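Local coordinates for protein amine oxidase (Emericella nidulans, PDB 3PGB) that probably oxidises primary amines to aldehydes, using a copper ion and a topaquinone made from one of its own tyrosines, at residues L106-R111 with H131-L136; F167-K172 with P670-S675; E384-Y389 with S633-A638; L402-G407 with A659-S664. One frame throughout, in Å; residues are numbered along the deposited sequence.

Contact 1 (L106-R111 with H131-L136); sequences LIELHR and HAHVRL
His131 accepts a hydrogen bond from the backbone N of His110 through its carbonyl O, and the methyl CD1 of Leu109 packs against that same oxygen. Ala132 follows; its CB lies 3.6 Å from Glu108 O and its CA makes a CA-H...O contact to the same oxygen. His133 is the polar centre. Its backbone N and O both bond to Glu108, and its ring repeats the pairing: ND1 donates to Glu108 OE2 over 2.8 Å, nearly straight at 171°. The oxygen lies in the ring plane, but the proton reaches the carboxylate on its anti side and somewhat out of its plane. Glu108 can reach because its CG sits between backbone N and carbonyl carbon (chi1 65°) and the chain then extends beside the imidazole. NE2 at the far end of the ring is held by Asp148, so both ring nitrogens are engaged. Val134, branched and apolar, turns to the other face, where its CG2 lies 4.1 Å from Ile107 CG2 and Leu83 of helix 73-84 packs on both. Arg135 pairs with Leu106 through two backbone bonds; Leu106 CD2 rests over one face of its guanidinium, 3.6 Å from NH2, which forms a salt bridge with Asp361. Alternating hydrogen-bonded and non-hydrogen-bonded pairs of this kind define an antiparallel beta-sheet, here packed against a helix on its apolar face.

Contact 2 (F167-K172 with P670-S675); sequences FPYTRK and PPVDFS
Thr170 and Arg171 close on the carbonyl of Pro671, the tight part of this contact. Arg171 N donates to Pro671 O over 2.8 Å in a nearly straight bond (168°), whereas Thr170 N reaches the same oxygen by a weak, bent one. Arg171 CB is close as well, 3.5 Å from Pro670 O. The hydroxyl of Thr170 sits between its backbone N and carbonyl carbon (chi1 71°), which turns OG1 toward the opposite chain; there it accepts a straight bond of 3.0 Å from Asp673 N. A threonine suits the place: its oxygen receives a backbone N-H, and its methyl CG2 packs near Val672 CG1, 4.3 Å away. Pro671, having no N-H, takes part through its carbonyl O. Two irregular loops are joined in this way, one following strand 161-164 and the other leading to strand 686-698 of the enzyme domain; Phe677 of that second loop, a calcium ligand, has its side chain about 4 Å from that of Thr170. Beside the bonds, Val672 CG2 approaches Tyr169 CD1 at 4.1 Å, the two side chains crossing at about a right angle, and the tyrosine ring meets His660 edge-to-face. Packing thins beyond Arg171 CB, where the extended chain carries the guanidinium onward to Asp666 and Asn669 O. On the exposed side Lys172 folds back on its own segment, with NZ 2.7 Å from Tyr169 O.

Contact 3 (E384-Y389 with S633-A638); sequences EALAHY and SNLVHA
Leu386 and Leu635 reach toward each other tip to tip, with CD2 of the first 3.7 Å from CD1 of the second. The leucine of the strand has CG anti to its backbone N (chi1 172°), which sends its methyls out toward the 633-638 loop. The same Leu635 CD1 also meets the edge of the His388 ring, lying in its plane 3.9 Å from CD2, so one methyl touches both an apolar and an aromatic neighbour. Asn634 comes to the imidazole differently: the two side chains cross obliquely, yet amide and ring planes are only 17° apart, and ND2 lies 3.6 Å from His388 CE1. This is packing against a carbon atom; ND2 hydrogen-bonds to Ser397 O. Both imidazole nitrogens have partners, ND1 donating in a rather bent bond to Tyr389 O over 3.1 Å and NE2 bonding to Ser632. Histidine suits this buried place because its nitrogens are satisfied while a carbon edge meets Leu635. The neighbouring Ser633 bonds to Asn572 of the second subunit, placing the loop at the dimer interface. Beyond the contact, Tyr389 packs on His532, a copper ligand, and hydrogen-bonds through OH to O4 of the topaquinone, which places the end of this strand at the copper and cofactor site of a copper amine oxidase.

Contact 4 (L402-G407 with A659-S664); sequences LDSYYG and AHPYNS
Loop-to-loop packing, largely buried, joins the turn after strand 400-402 to the type I beta turn His660-Asn663 inside the enzyme domain. Tyr405 and Pro661 meet at its centre. Tyr405 CB lies 3.4 Å from Pro661 O, and that carbonyl sits at the edge of the phenol ring, in its plane. The side chain, with CG anti to the backbone N (chi1 174°), then passes Tyr662 at about a right angle: CD1 of Tyr405 comes to the edge of the Tyr662 ring, 3.9 Å from its CD1. Ser664 OG approaches the same Tyr405 CD1 obliquely at 3.7 Å. Proline fits the first corner of the turn because its phi is already restricted and its compact ring can pack closely, Pro661 CB lying 3.5 Å from Ser404 O. His660 ND1 accepts the N-H of Tyr662 over 3.1 Å, stiffening the turn. Ser404 OG lies 3.4 Å from Pro661 CA. Next to it is Asp403, the predicted proton acceptor, whose side chain makes no contact with 659-664. The two segments thus meet by van der Waals packing without hydrogen bonds between them; Ser404 OG and His660 NE2 find their bonds in Glu384 and Asp148, and the carboxylate of the predicted proton acceptor takes no part in this packing.

In the fold
From the N terminus, contact 1 closes first, joining strands 102-110 and 131-138 across a short connection that includes helix 114-122. Contact 2 opens next, at 167-172, and closes only at 670-675, a loop of almost 500 residues that ties the sheet region near the N terminus to the enzyme domain. Contacts 3 and 4 are both nested within it, and they cross, the order along the chain being 384-389, 402-407, 633-638, 659-664. Their centres are about 10 Å apart, and Glu384 and Ala385 bond to Ser404 and Asp403 between them. Contact 4 also touches contact 1 through Arg135, and contact 2 through Asn663, linking the two parts of the fold.

Contact 1 (L106-R111 with H131-L136)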
loop_
_atom_site.group_PDB
_atom_site.type_symbol
_atom_site.label_atom_id
_atom_site.label_comp_id
_atom_site.label_asym_id
_atom_site.label_seq_id
_atom_site.Cartn_x
_atom_site.Cartn_y
_atom_site.Cartn_z
ATOM N N LEU A 106 7.159 17.261 33.583
ATOM C CA LEU A 106 7.641 17.671 32.272
ATOM C C LEU A 106 7.993 19.149 32.216
ATOM O O LEU A 106 7.318 19.976 32.811
ATOM C CB LEU A 106 6.588 17.367 31.205
ATOM C CG LEU A 106 6.955 17.686 29.756
ATOM C CD1 LEU A 106 8.149 16.865 29.305
ATOM C CD2 LEU A 106 5.761 17.455 28.847
ATOM N N ILE A 107 9.066 19.458 31.496
ATOM C CA ILE A 107 9.407 20.825 31.123
ATOM C C ILE A 107 9.726 20.798 29.638
ATOM O O ILE A 107 10.637 20.085 29.206
ATOM C CB ILE A 107 10.631 21.354 31.890
ATOM C CG1 ILE A 107 10.423 21.236 33.401
ATOM C CG2 ILE A 107 10.885 22.791 31.532
ATOM C CD1 ILE A 107 11.626 21.676 34.214
ATOM N N GLU A 108 8.966 21.559 28.859
ATOM C CA GLU A 108 9.142 21.592 27.410
ATOM C C GLU A 108 8.784 22.965 26.859
ATOM O O GLU A 108 8.228 23.796 27.571
ATOM C CB GLU A 108 8.263 20.535 26.738
ATOM C CG GLU A 108 6.758 20.781 26.902
ATOM C CD GLU A 108 5.905 19.861 26.056
ATOM O OE1 GLU A 108 6.432 18.837 25.559
ATOM O OE2 GLU A 108 4.703 20.167 25.887
ATOM N N LEU A 109 9.101 23.185 25.587
ATOM C CA LEU A 109 8.723 24.413 24.912
ATOM C C LEU A 109 7.226 24.400 24.713
ATOM O O LEU A 109 6.665 23.425 24.209
ATOM C CB LEU A 109 9.411 24.537 23.546
ATOM C CG LEU A 109 9.051 25.785 22.725
ATOM C CD1 LEU A 109 9.618 27.038 23.373
ATOM C CD2 LEU A 109 9.533 25.663 21.278
ATOM N N HIS A 110 6.574 25.479 25.119
ATOM C CA HIS A 110 5.198 25.688 24.726
ATOM C C HIS A 110 5.251 26.137 23.281
ATOM O O HIS A 110 5.891 27.137 22.978
ATOM C CB HIS A 110 4.532 26.752 25.590
ATOM C CG HIS A 110 3.151 27.104 25.142
ATOM N ND1 HIS A 110 2.055 26.317 25.418
ATOM C CD2 HIS A 110 2.688 28.158 24.431
ATOM C CE1 HIS A 110 0.975 26.873 24.903
ATOM N NE2 HIS A 110 1.331 27.992 24.300
ATOM N N ARG A 111 4.605 25.395 22.388
ATOM C CA ARG A 111 4.597 25.767 20.972
ATOM C C ARG A 111 3.772 27.021 20.761
ATOM O O ARG A 111 2.671 27.139 21.301
ATOM C CB ARG A 111 4.065 24.634 20.099
ATOM C CG ARG A 111 5.124 23.621 19.751
ATOM C CD ARG A 111 4.524 22.359 19.173
ATOM N NE ARG A 111 5.506 21.277 19.128
ATOM C CZ ARG A 111 5.225 20.008 18.848
ATOM N NH1 ARG A 111 3.981 19.636 18.569
ATOM N NH2 ARG A 111 6.197 19.103 18.846
ATOM N N HIS A 131 7.960 30.563 25.556
ATOM C CA HIS A 131 7.456 30.198 26.882
ATOM C C HIS A 131 7.606 28.701 27.063
ATOM O O HIS A 131 7.536 27.943 26.093
ATOM C CB HIS A 131 5.981 30.566 27.039
ATOM C CG HIS A 131 5.680 31.995 26.727
ATOM N ND1 HIS A 131 5.625 32.974 27.695
ATOM C CD2 HIS A 131 5.417 32.613 25.550
ATOM C CE1 HIS A 131 5.346 34.134 27.128
ATOM N NE2 HIS A 131 5.214 33.942 25.828
ATOM N N ALA A 132 7.805 28.279 28.307
ATOM C CA ALA A 132 7.861 26.861 28.630
ATOM C C ALA A 132 6.470 26.363 29.020
ATOM O O ALA A 132 5.683 27.090 29.623
ATOM C CB ALA A 132 8.858 26.604 29.755
ATOM N N HIS A 133 6.170 25.129 28.628
ATOM C CA HIS A 133 5.024 24.394 29.138
ATOM C C HIS A 133 5.564 23.446 30.206
ATOM O O HIS A 133 6.492 22.677 29.951
ATOM C CB HIS A 133 4.328 23.633 28.005
ATOM C CG HIS A 133 3.292 22.657 28.472
ATOM N ND1 HIS A 133 3.127 21.416 27.894
ATOM C CD2 HIS A 133 2.375 22.732 29.467
ATOM C CE1 HIS A 133 2.152 20.771 28.511
ATOM N NE2 HIS A 133 1.679 21.548 29.468
ATOM N N VAL A 134 5.014 23.535 31.413
ATOM C CA VAL A 134 5.451 22.684 32.513
ATOM C C VAL A 134 4.273 21.885 33.053
ATOM O O VAL A 134 3.145 22.379 33.093
ATOM C CB VAL A 134 6.108 23.508 33.639
ATOM C CG1 VAL A 134 6.433 22.624 34.843
ATOM C CG2 VAL A 134 7.367 24.186 33.130
ATOM N N ARG A 135 4.544 20.637 33.428
ATOM C CA ARG A 135 3.569 19.771 34.081
ATOM C C ARG A 135 4.066 19.358 35.447
ATOM O O ARG A 135 5.197 18.887 35.587
ATOM C CB ARG A 135 3.323 18.504 33.275
ATOM C CG ARG A 135 2.486 18.717 32.047
ATOM C CD ARG A 135 1.666 17.488 31.701
ATOM N NE ARG A 135 1.731 17.221 30.269
ATOM C CZ ARG A 135 2.452 16.262 29.695
ATOM N NH1 ARG A 135 3.183 15.409 30.414
ATOM N NH2 ARG A 135 2.431 16.148 28.374
ATOM N N LEU A 136 3.203 19.505 36.445
ATOM C CA LEU A 136 3.541 19.140 37.806
ATOM C C LEU A 136 2.710 17.945 38.231
ATOM O O LEU A 136 1.515 17.886 37.955
ATOM C CB LEU A 136 3.292 20.324 38.743
ATOM C CG LEU A 136 4.013 21.622 38.365
ATOM C CD1 LEU A 136 3.478 22.805 39.172
ATOM C CD2 LEU A 136 5.514 21.464 38.544
#

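Contact 2 (F167-K172 with P670-S675)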
loop_
_atom_site.group_PDB
_atom_site.type_symbol
_atom_site.label_atom_id
_atom_site.label_comp_id
_atom_site.label_asym_id
_atom_site.label_seq_id
_atom_site.Cartn_x
_atom_site.Cartn_y
_atom_site.Cartn_z
ATOM N N PHE A 167 -5.873 27.286 27.958
ATOM C CA PHE A 167 -6.220 27.761 26.620
ATOM C C PHE A 167 -6.351 26.609 25.618
ATOM O O PHE A 167 -7.367 26.508 24.934
ATOM C CB PHE A 167 -5.190 28.803 26.144
ATOM C CG PHE A 167 -5.552 29.489 24.851
ATOM C CD1 PHE A 167 -4.816 29.257 23.692
ATOM C CD2 PHE A 167 -6.618 30.382 24.795
ATOM C CE1 PHE A 167 -5.137 29.904 22.492
ATOM C CE2 PHE A 167 -6.950 31.032 23.596
ATOM C CZ PHE A 167 -6.204 30.790 22.444
ATOM N N PRO A 168 -5.342 25.718 25.551
ATOM C CA PRO A 168 -5.354 24.663 24.530
ATOM C C PRO A 168 -6.082 23.365 24.928
ATOM O O PRO A 168 -5.902 22.339 24.272
ATOM C CB PRO A 168 -3.862 24.391 24.321
ATOM C CG PRO A 168 -3.258 24.629 25.659
ATOM C CD PRO A 168 -4.128 25.637 26.383
ATOM N N TYR A 169 -6.894 23.407 25.982
ATOM C CA TYR A 169 -7.680 22.250 26.392
ATOM C C TYR A 169 -9.165 22.599 26.381
ATOM O O TYR A 169 -9.536 23.755 26.591
ATOM C CB TYR A 169 -7.239 21.769 27.777
ATOM C CG TYR A 169 -5.735 21.745 27.973
ATOM C CD1 TYR A 169 -4.896 21.124 27.052
ATOM C CD2 TYR A 169 -5.153 22.346 29.079
ATOM C CE1 TYR A 169 -3.510 21.112 27.235
ATOM C CE2 TYR A 169 -3.780 22.336 29.268
ATOM C CZ TYR A 169 -2.965 21.715 28.354
ATOM O OH TYR A 169 -1.603 21.717 28.566
ATOM N N THR A 170 -10.009 21.598 26.129
ATOM C CA THR A 170 -11.462 21.800 26.049
ATOM C C THR A 170 -12.083 21.807 27.451
ATOM O O THR A 170 -13.014 22.566 27.723
ATOM C CB THR A 170 -12.148 20.736 25.144
ATOM O OG1 THR A 170 -12.150 19.455 25.782
ATOM C CG2 THR A 170 -11.432 20.623 23.814
ATOM N N ARG A 171 -11.563 20.957 28.331
ATOM C CA ARG A 171 -11.839 21.054 29.762
ATOM C C ARG A 171 -11.239 22.354 30.300
ATOM O O ARG A 171 -10.069 22.656 30.062
ATOM C CB ARG A 171 -11.250 19.852 30.498
ATOM C CG ARG A 171 -11.201 19.971 32.017
ATOM C CD ARG A 171 -11.094 18.591 32.664
ATOM N NE ARG A 171 -10.788 18.652 34.095
ATOM C CZ ARG A 171 -10.887 17.623 34.936
ATOM N NH1 ARG A 171 -11.282 16.429 34.510
ATOM N NH2 ARG A 171 -10.585 17.785 36.219
ATOM N N LYS A 172 -12.047 23.124 31.021
ATOM C CA LYS A 172 -11.599 24.398 31.572
ATOM C C LYS A 172 -11.513 24.302 33.101
ATOM O O LYS A 172 -12.434 24.692 33.816
ATOM C CB LYS A 172 -12.532 25.526 31.122
ATOM C CG LYS A 172 -12.653 25.670 29.602
ATOM C CD LYS A 172 -11.336 26.054 28.945
ATOM C CE LYS A 172 -11.525 26.344 27.461
ATOM N NZ LYS A 172 -10.234 26.400 26.698
ATOM N N PRO A 670 -12.200 14.330 30.215
ATOM C CA PRO A 670 -10.803 14.459 29.801
ATOM C C PRO A 670 -10.415 15.900 29.460
ATOM O O PRO A 670 -11.272 16.662 29.007
ATOM C CB PRO A 670 -10.741 13.598 28.537
ATOM C CG PRO A 670 -12.104 13.636 27.991
ATOM C CD PRO A 670 -13.020 13.686 29.172
ATOM N N PRO A 671 -9.130 16.268 29.663
ATOM C CA PRO A 671 -8.636 17.581 29.265
ATOM C C PRO A 671 -9.030 17.970 27.844
ATOM O O PRO A 671 -9.588 19.053 27.636
ATOM C CB PRO A 671 -7.121 17.436 29.403
ATOM C CG PRO A 671 -6.957 16.511 30.545
ATOM C CD PRO A 671 -8.119 15.536 30.451
ATOM N N VAL A 672 -8.759 17.091 26.884
ATOM C CA VAL A 672 -9.195 17.302 25.503
ATOM C C VAL A 672 -10.231 16.247 25.127
ATOM O O VAL A 672 -9.927 15.056 25.032
ATOM C CB VAL A 672 -8.023 17.274 24.501
ATOM C CG1 VAL A 672 -8.520 17.589 23.093
ATOM C CG2 VAL A 672 -6.953 18.267 24.914
ATOM N N ASP A 673 -11.461 16.709 24.942
ATOM C CA ASP A 673 -12.551 15.907 24.444
ATOM C C ASP A 673 -12.749 16.329 22.988
ATOM O O ASP A 673 -13.353 17.372 22.698
ATOM C CB ASP A 673 -13.794 16.174 25.290
ATOM C CG ASP A 673 -15.001 15.372 24.848
ATOM O OD1 ASP A 673 -15.124 15.087 23.636
ATOM O OD2 ASP A 673 -15.845 15.058 25.725
ATOM N N PHE A 674 -12.216 15.514 22.077
ATOM C CA PHE A 674 -12.238 15.816 20.644
ATOM C C PHE A 674 -13.655 16.105 20.126
ATOM O O PHE A 674 -13.821 16.958 19.255
ATOM C CB PHE A 674 -11.582 14.676 19.846
ATOM C CG PHE A 674 -11.350 15.000 18.394
ATOM C CD1 PHE A 674 -10.384 15.926 18.022
ATOM C CD2 PHE A 674 -12.091 14.380 17.397
ATOM C CE1 PHE A 674 -10.167 16.230 16.686
ATOM C CE2 PHE A 674 -11.872 14.681 16.056
ATOM C CZ PHE A 674 -10.915 15.605 15.705
ATOM N N SER A 675 -14.666 15.426 20.669
ATOM C CA SER A 675 -16.071 15.668 20.261
ATOM C C SER A 675 -16.477 17.137 20.264
ATOM O O SER A 675 -17.257 17.565 19.413
ATOM C CB SER A 675 -17.056 14.910 21.156
ATOM O OG SER A 675 -17.146 13.564 20.748
#

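Contact 3 (E384-Y389 with S633-A638)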
loop_
_atom_site.group_PDB
_atom_site.type_symbol
_atom_site.label_atom_id
_atom_site.label_comp_id
_atom_site.label_asym_id
_atom_site.label_seq_id
_atom_site.Cartn_x
_atom_site.Cartn_y
_atom_site.Cartn_z
ATOM N N GLU A 384 -2.006 10.992 18.711
ATOM C CA GLU A 384 -2.172 9.959 19.729
ATOM C C GLU A 384 -2.225 8.584 19.051
ATOM O O GLU A 384 -2.521 8.486 17.856
ATOM C CB GLU A 384 -3.458 10.223 20.531
ATOM C CG GLU A 384 -3.762 9.250 21.659
ATOM C CD GLU A 384 -2.735 9.291 22.762
ATOM O OE1 GLU A 384 -1.639 8.719 22.586
ATOM O OE2 GLU A 384 -3.033 9.879 23.819
ATOM N N ALA A 385 -1.926 7.535 19.813
ATOM C CA ALA A 385 -2.061 6.158 19.330
ATOM C C ALA A 385 -2.970 5.383 20.268
ATOM O O ALA A 385 -2.757 5.381 21.481
ATOM C CB ALA A 385 -0.700 5.480 19.247
ATOM N N LEU A 386 -3.977 4.724 19.704
ATOM C CA LEU A 386 -4.884 3.899 20.485
ATOM C C LEU A 386 -4.574 2.426 20.253
ATOM O O LEU A 386 -4.329 2.013 19.118
ATOM C CB LEU A 386 -6.341 4.211 20.120
ATOM C CG LEU A 386 -7.445 3.318 20.690
ATOM C CD1 LEU A 386 -7.297 3.150 22.186
ATOM C CD2 LEU A 386 -8.803 3.883 20.350
ATOM N N ALA A 387 -4.562 1.652 21.339
ATOM C CA ALA A 387 -4.512 0.195 21.273
ATOM C C ALA A 387 -5.689 -0.350 22.074
ATOM O O ALA A 387 -5.584 -0.576 23.287
ATOM C CB ALA A 387 -3.203 -0.322 21.832
ATOM N N HIS A 388 -6.811 -0.545 21.384
ATOM C CA HIS A 388 -8.064 -0.956 22.013
ATOM C C HIS A 388 -8.238 -2.461 21.879
ATOM O O HIS A 388 -8.354 -2.973 20.775
ATOM C CB HIS A 388 -9.234 -0.237 21.347
ATOM C CG HIS A 388 -10.478 -0.208 22.176
ATOM N ND1 HIS A 388 -11.116 -1.352 22.605
ATOM C CD2 HIS A 388 -11.211 0.830 22.642
ATOM C CE1 HIS A 388 -12.182 -1.020 23.308
ATOM N NE2 HIS A 388 -12.264 0.298 23.345
ATOM N N TYR A 389 -8.257 -3.159 23.009
ATOM C CA TYR A 389 -8.383 -4.619 23.029
ATOM C C TYR A 389 -9.812 -5.087 23.334
ATOM O O TYR A 389 -10.698 -4.289 23.641
ATOM C CB TYR A 389 -7.420 -5.209 24.059
ATOM C CG TYR A 389 -5.979 -5.074 23.664
ATOM C CD1 TYR A 389 -5.318 -3.851 23.766
ATOM C CD2 TYR A 389 -5.270 -6.165 23.186
ATOM C CE1 TYR A 389 -3.996 -3.728 23.393
ATOM C CE2 TYR A 389 -3.954 -6.048 22.815
ATOM C CZ TYR A 389 -3.322 -4.831 22.916
ATOM O OH TYR A 389 -2.002 -4.733 22.545
ATOM N N SER A 633 -16.833 1.259 26.325
ATOM C CA SER A 633 -16.902 1.351 27.780
ATOM C C SER A 633 -15.525 1.656 28.378
ATOM O O SER A 633 -15.434 2.273 29.438
ATOM C CB SER A 633 -17.456 0.052 28.381
ATOM O OG SER A 633 -18.798 -0.182 27.976
ATOM N N ASN A 634 -14.460 1.224 27.707
ATOM C CA ASN A 634 -13.101 1.514 28.165
ATOM C C ASN A 634 -12.742 2.993 28.054
ATOM O O ASN A 634 -12.104 3.566 28.947
ATOM C CB ASN A 634 -12.073 0.733 27.346
ATOM C CG ASN A 634 -12.119 -0.750 27.594
ATOM O OD1 ASN A 634 -12.819 -1.229 28.486
ATOM N ND2 ASN A 634 -11.363 -1.492 26.795
ATOM N N LEU A 635 -13.137 3.596 26.936
ATOM C CA LEU A 635 -12.682 4.932 26.581
ATOM C C LEU A 635 -13.583 6.021 27.119
ATOM O O LEU A 635 -13.103 7.056 27.570
ATOM C CB LEU A 635 -12.587 5.070 25.058
ATOM C CG LEU A 635 -11.410 4.376 24.383
ATOM C CD1 LEU A 635 -11.431 4.673 22.896
ATOM C CD2 LEU A 635 -10.102 4.826 25.005
ATOM N N VAL A 636 -14.890 5.789 27.053
ATOM C CA VAL A 636 -15.876 6.815 27.368
ATOM C C VAL A 636 -15.601 8.036 26.470
ATOM O O VAL A 636 -15.753 7.929 25.256
ATOM C CB VAL A 636 -15.913 7.120 28.884
ATOM C CG1 VAL A 636 -17.059 8.061 29.227
ATOM C CG2 VAL A 636 -16.060 5.823 29.662
ATOM N N HIS A 637 -15.168 9.165 27.025
ATOM C CA HIS A 637 -14.936 10.365 26.207
ATOM C C HIS A 637 -13.454 10.583 25.833
ATOM O O HIS A 637 -13.118 11.609 25.237
ATOM C CB HIS A 637 -15.477 11.613 26.922
ATOM C CG HIS A 637 -16.950 11.572 27.187
ATOM N ND1 HIS A 637 -17.886 11.450 26.180
ATOM C CD2 HIS A 637 -17.653 11.666 28.342
ATOM C CE1 HIS A 637 -19.099 11.454 26.704
ATOM N NE2 HIS A 637 -18.986 11.587 28.015
ATOM N N ALA A 638 -12.593 9.610 26.142
ATOM C CA ALA A 638 -11.136 9.807 26.107
ATOM C C ALA A 638 -10.469 9.789 24.720
ATOM O O ALA A 638 -9.339 10.256 24.576
ATOM C CB ALA A 638 -10.452 8.787 27.019
#

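Contact 4 (L402-G407 with A659-S664)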
loop_
_atom_site.group_PDB
_atom_site.type_symbol
_atom_site.label_atom_id
_atom_site.label_comp_id
_atom_site.label_asym_id
_atom_site.label_seq_id
_atom_site.Cartn_x
_atom_site.Cartn_y
_atom_site.Cartn_z
ATOM N N LEU A 402 -3.675 4.580 25.468
ATOM C CA LEU A 402 -3.490 5.852 24.808
ATOM C C LEU A 402 -2.034 6.217 25.061
ATOM O O LEU A 402 -1.677 6.648 26.157
ATOM C CB LEU A 402 -4.457 6.891 25.374
ATOM C CG LEU A 402 -5.939 6.616 25.062
ATOM C CD1 LEU A 402 -6.861 7.419 25.967
ATOM C CD2 LEU A 402 -6.256 6.886 23.586
ATOM N N ASP A 403 -1.200 6.020 24.042
ATOM C CA ASP A 403 0.255 5.946 24.226
ATOM C C ASP A 403 0.971 7.239 24.622
ATOM O O ASP A 403 2.078 7.181 25.149
ATOM C CB ASP A 403 0.919 5.365 22.971
ATOM C CG ASP A 403 0.829 3.852 22.909
ATOM O OD1 ASP A 403 0.881 3.199 23.977
ATOM O OD2 ASP A 403 0.721 3.318 21.785
ATOM N N SER A 404 0.364 8.397 24.379
ATOM C CA SER A 404 1.021 9.653 24.735
ATOM C C SER A 404 1.111 9.832 26.254
ATOM O O SER A 404 1.877 10.662 26.731
ATOM C CB SER A 404 0.335 10.851 24.082
ATOM O OG SER A 404 -0.898 11.132 24.693
ATOM N N TYR A 405 0.334 9.054 27.005
ATOM C CA TYR A 405 0.491 8.967 28.459
ATOM C C TYR A 405 1.911 8.510 28.799
ATOM O O TYR A 405 2.570 9.090 29.663
ATOM C CB TYR A 405 -0.530 7.987 29.048
ATOM C CG TYR A 405 -0.351 7.712 30.529
ATOM C CD1 TYR A 405 -0.854 8.591 31.484
ATOM C CD2 TYR A 405 0.319 6.574 30.972
ATOM C CE1 TYR A 405 -0.692 8.347 32.849
ATOM C CE2 TYR A 405 0.486 6.323 32.340
ATOM C CZ TYR A 405 -0.019 7.217 33.268
ATOM O OH TYR A 405 0.140 6.980 34.613
ATOM N N TYR A 406 2.378 7.473 28.112
ATOM C CA TYR A 406 3.735 6.973 28.299
ATOM C C TYR A 406 4.706 7.869 27.546
ATOM O O TYR A 406 5.826 8.117 28.014
ATOM C CB TYR A 406 3.839 5.523 27.831
ATOM C CG TYR A 406 2.903 4.603 28.581
ATOM C CD1 TYR A 406 1.676 4.234 28.039
ATOM C CD2 TYR A 406 3.230 4.128 29.854
ATOM C CE1 TYR A 406 0.807 3.405 28.734
ATOM C CE2 TYR A 406 2.368 3.291 30.556
ATOM C CZ TYR A 406 1.157 2.935 29.994
ATOM O OH TYR A 406 0.288 2.109 30.685
ATOM N N GLY A 407 4.251 8.361 26.390
ATOM C CA GLY A 407 5.020 9.264 25.542
ATOM C C GLY A 407 5.775 8.532 24.447
ATOM O O GLY A 407 6.392 7.514 24.704
ATOM N N ALA A 659 -5.675 15.344 21.305
ATOM C CA ALA A 659 -5.629 14.596 22.557
ATOM C C ALA A 659 -4.845 15.314 23.655
ATOM O O ALA A 659 -4.312 16.407 23.457
ATOM C CB ALA A 659 -5.041 13.224 22.316
ATOM N N HIS A 660 -4.822 14.676 24.824
ATOM C CA HIS A 660 -4.005 15.075 25.952
ATOM C C HIS A 660 -3.524 13.795 26.618
ATOM O O HIS A 660 -4.285 12.825 26.697
ATOM C CB HIS A 660 -4.835 15.888 26.931
ATOM C CG HIS A 660 -4.041 16.502 28.039
ATOM N ND1 HIS A 660 -3.574 15.774 29.112
ATOM C CD2 HIS A 660 -3.649 17.779 28.250
ATOM C CE1 HIS A 660 -2.919 16.576 29.933
ATOM N NE2 HIS A 660 -2.948 17.799 29.430
ATOM N N PRO A 661 -2.260 13.774 27.096
ATOM C CA PRO A 661 -1.691 12.556 27.676
ATOM C C PRO A 661 -2.485 11.952 28.828
ATOM O O PRO A 661 -2.505 10.729 28.973
ATOM C CB PRO A 661 -0.324 13.016 28.189
ATOM C CG PRO A 661 0.015 14.165 27.370
ATOM C CD PRO A 661 -1.266 14.865 27.066
ATOM N N TYR A 662 -3.117 12.798 29.637
ATOM C CA TYR A 662 -3.856 12.337 30.812
ATOM C C TYR A 662 -5.368 12.296 30.599
ATOM O O TYR A 662 -6.129 12.381 31.574
ATOM C CB TYR A 662 -3.531 13.217 32.037
ATOM C CG TYR A 662 -2.058 13.420 32.299
ATOM C CD1 TYR A 662 -1.157 12.365 32.203
ATOM C CD2 TYR A 662 -1.569 14.663 32.663
ATOM C CE1 TYR A 662 0.205 12.554 32.438
ATOM C CE2 TYR A 662 -0.214 14.865 32.901
ATOM C CZ TYR A 662 0.665 13.808 32.786
ATOM O OH TYR A 662 2.002 14.008 33.030
ATOM N N ASN A 663 -5.815 12.162 29.345
ATOM C CA ASN A 663 -7.226 11.844 29.083
ATOM C C ASN A 663 -7.613 10.554 29.834
ATOM O O ASN A 663 -8.722 10.429 30.343
ATOM C CB ASN A 663 -7.511 11.682 27.577
ATOM C CG ASN A 663 -7.688 13.024 26.834
ATOM O OD1 ASN A 663 -7.557 14.110 27.404
ATOM N ND2 ASN A 663 -7.989 12.932 25.545
ATOM N N SER A 664 -6.680 9.611 29.907
ATOM C CA SER A 664 -6.864 8.347 30.627
ATOM C C SER A 664 -7.118 8.497 32.132
ATOM O O SER A 664 -7.596 7.567 32.775
ATOM C CB SER A 664 -5.614 7.486 30.455
ATOM O OG SER A 664 -4.491 8.129 31.032
#